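Local coordinates for uncharacterized protein AF_1382 (Archaeoglobus fulgidus DSM 4304, PDB 2QVO) that is of unknown function but has a winged helix-turn-helix-like fold, consistent with a DNA-binding, possibly transcription-regulating role, at residues I17-Y22 / Q82-I87. Numbering follows the deposited sequence.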
loop_
_atom_site.group_PDB
_atom_site.type_symbol
_atom_site.label_atom_id
_atom_site.label_comp_id
_atom_site.label_asym_id
_atom_site.label_seq_id
_atom_site.Cartn_x
_atom_site.Cartn_y
_atom_site.Cartn_z
ATOM N N ILE A 17 1.283 -0.483 -4.564
ATOM C CA ILE A 17 1.705 -0.395 -3.160
ATOM C C ILE A 17 0.496 -0.492 -2.218
ATOM O O ILE A 17 0.473 -1.293 -1.265
ATOM C CB ILE A 17 2.578 0.867 -2.911
ATOM C CG1 ILE A 17 3.901 0.709 -3.672
ATOM C CG2 ILE A 17 2.863 1.071 -1.419
ATOM C CD1 ILE A 17 4.625 2.010 -3.965
ATOM N N LEU A 18 -0.529 0.305 -2.510
ATOM C CA LEU A 18 -1.733 0.298 -1.701
ATOM C C LEU A 18 -2.405 -1.069 -1.636
ATOM O O LEU A 18 -2.810 -1.499 -0.549
ATOM C CB LEU A 18 -2.737 1.325 -2.252
ATOM C CG LEU A 18 -4.006 1.456 -1.410
ATOM C CD1 LEU A 18 -3.693 1.964 -0.004
ATOM C CD2 LEU A 18 -5.032 2.376 -2.136
ATOM N N MET A 19 -2.542 -1.728 -2.786
ATOM C CA MET A 19 -3.278 -2.986 -2.863
ATOM C C MET A 19 -2.428 -4.089 -2.246
ATOM O O MET A 19 -2.969 -5.000 -1.643
ATOM C CB MET A 19 -3.700 -3.329 -4.297
ATOM C CG MET A 19 -4.754 -2.314 -4.888
ATOM S SD MET A 19 -6.064 -1.846 -3.754
ATOM C CE MET A 19 -7.075 -3.312 -3.880
ATOM N N THR A 20 -1.104 -3.969 -2.363
ATOM C CA THR A 20 -0.196 -4.915 -1.669
ATOM C C THR A 20 -0.371 -4.891 -0.156
ATOM O O THR A 20 -0.446 -5.947 0.486
ATOM C CB THR A 20 1.300 -4.668 -2.030
ATOM O OG1 THR A 20 1.491 -4.882 -3.435
ATOM C CG2 THR A 20 2.207 -5.631 -1.258
ATOM N N ILE A 21 -0.428 -3.695 0.426
ATOM C CA ILE A 21 -0.674 -3.546 1.862
ATOM C C ILE A 21 -2.031 -4.149 2.217
ATOM O O ILE A 21 -2.160 -4.870 3.200
ATOM C CB ILE A 21 -0.628 -2.052 2.292
ATOM C CG1 ILE A 21 0.730 -1.435 1.933
ATOM C CG2 ILE A 21 -0.928 -1.875 3.803
ATOM C CD1 ILE A 21 0.751 0.103 2.021
ATOM N N TYR A 22 -3.038 -3.829 1.410
ATOM C CA TYR A 22 -4.396 -4.318 1.615
ATOM C C TYR A 22 -4.447 -5.857 1.680
ATOM O O TYR A 22 -4.908 -6.429 2.687
ATOM C CB TYR A 22 -5.302 -3.763 0.506
ATOM C CG TYR A 22 -6.721 -4.290 0.535
ATOM C CD1 TYR A 22 -7.643 -3.823 1.479
ATOM C CD2 TYR A 22 -7.132 -5.259 -0.373
ATOM C CE1 TYR A 22 -8.951 -4.322 1.508
ATOM C CE2 TYR A 22 -8.437 -5.757 -0.359
ATOM C CZ TYR A 22 -9.331 -5.287 0.578
ATOM O OH TYR A 22 -10.610 -5.803 0.582
ATOM N N GLN A 82 -10.583 -1.036 -0.601
ATOM C CA GLN A 82 -11.722 -1.889 -0.889
ATOM C C GLN A 82 -12.502 -1.427 -2.127
ATOM O O GLN A 82 -12.920 -2.251 -2.953
ATOM C CB GLN A 82 -12.624 -1.965 0.340
ATOM C CG GLN A 82 -12.073 -2.914 1.392
ATOM C CD GLN A 82 -12.763 -2.812 2.743
ATOM O OE1 GLN A 82 -13.551 -1.891 3.002
ATOM N NE2 GLN A 82 -12.464 -3.765 3.614
ATOM N N GLN A 83 -12.652 -0.112 -2.258
ATOM C CA GLN A 83 -13.350 0.493 -3.397
ATOM C C GLN A 83 -12.539 0.347 -4.688
ATOM O O GLN A 83 -13.095 0.069 -5.746
ATOM C CB GLN A 83 -13.663 1.964 -3.121
ATOM C CG GLN A 83 -14.650 2.222 -1.975
ATOM C CD GLN A 83 -16.106 2.031 -2.373
ATOM O OE1 GLN A 83 -16.563 2.534 -3.409
ATOM N NE2 GLN A 83 -16.849 1.300 -1.547
ATOM N N ILE A 84 -11.218 0.488 -4.593
ATOM C CA ILE A 84 -10.351 0.261 -5.746
ATOM C C ILE A 84 -10.415 -1.206 -6.217
ATOM O O ILE A 84 -10.466 -1.491 -7.418
ATOM C CB ILE A 84 -8.902 0.696 -5.467
ATOM C CG1 ILE A 84 -8.824 2.227 -5.344
ATOM C CG2 ILE A 84 -7.983 0.181 -6.570
ATOM C CD1 ILE A 84 -7.467 2.778 -4.908
ATOM N N LYS A 85 -10.425 -2.132 -5.259
ATOM C CA LYS A 85 -10.620 -3.548 -5.559
ATOM C C LYS A 85 -11.862 -3.757 -6.440
ATOM O O LYS A 85 -11.799 -4.452 -7.456
ATOM C CB LYS A 85 -10.733 -4.364 -4.266
ATOM C CG LYS A 85 -10.928 -5.867 -4.496
ATOM C CD LYS A 85 -11.318 -6.590 -3.212
ATOM C CE LYS A 85 -11.285 -8.112 -3.416
ATOM N NZ LYS A 85 -12.111 -8.540 -4.590
ATOM N N SER A 86 -12.981 -3.152 -6.060
ATOM C CA SER A 86 -14.194 -3.272 -6.882
ATOM C C SER A 86 -14.016 -2.663 -8.274
ATOM O O SER A 86 -14.482 -3.237 -9.255
ATOM C CB SER A 86 -15.428 -2.707 -6.177
ATOM O OG SER A 86 -15.275 -1.336 -5.892
ATOM N N ILE A 87 -13.325 -1.526 -8.365
ATOM C CA ILE A 87 -13.040 -0.919 -9.674
ATOM C C ILE A 87 -12.206 -1.848 -10.543
ATOM O O ILE A 87 -12.542 -2.091 -11.698
ATOM C CB ILE A 87 -12.353 0.463 -9.553
ATOM C CG1 ILE A 87 -13.332 1.466 -8.936
ATOM C CG2 ILE A 87 -11.904 0.967 -10.935
ATOM C CD1 ILE A 87 -12.693 2.721 -8.456
#
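Met19, Tyr22 and Leu18 of helix 12-26 meet Gln82, Ile84 and Lys85 of helix 75-90 where the C-terminal helix packs across the first long helix of a winged-helix-like domain. Helices 12-26, 33-39 and 44-56 form the helical bundle ahead of a beta-hairpin of strands 60-65 and 68-73, and helix 75-90 follows it. The two segments run at 110° to each other with their axes 10.6 Å apart, a separation spanned mainly by side chains, with no hydrogen bond across it.

Met19 can be followed outward from its CB, which points at the other helix. Its CG lies beside the backbone N (chi1 -66°), and the chain then bends at chi2 and again at chi3. SD therefore comes to rest against the branched part of Ile84, 4.0 Å from its CG2 and only slightly farther from its CB. CE, past the second bend, lies 3.8 Å from Lys85 N and equally near Lys85 CB, against the start of that side chain.

Next to Met19 in the chain, Leu18 sends CD2 to Ile84 CD1, 3.7 Å away, so that Ile84 touches both neighbouring residues with different branches. Leu18 also packs on Leu73 and Met59, and Ile84 on Phe10.

One turn on from Leu18, Tyr22 extends with CG anti to the backbone N (chi1 175°) and brings the hydroxyl end of its ring to Gln82 on the CE1 side and Lys85 on the CE2 side, both lying to the same side of the ring plane. The aliphatic chain of Lys85 crosses the long axis of the ring at about a right angle, bringing CD to 3.9 Å from Tyr22 OH. Gln82 CG comes obliquely toward the CE1 side, 3.4 Å from Tyr22 CE1 and 3.3 Å from Tyr22 OH.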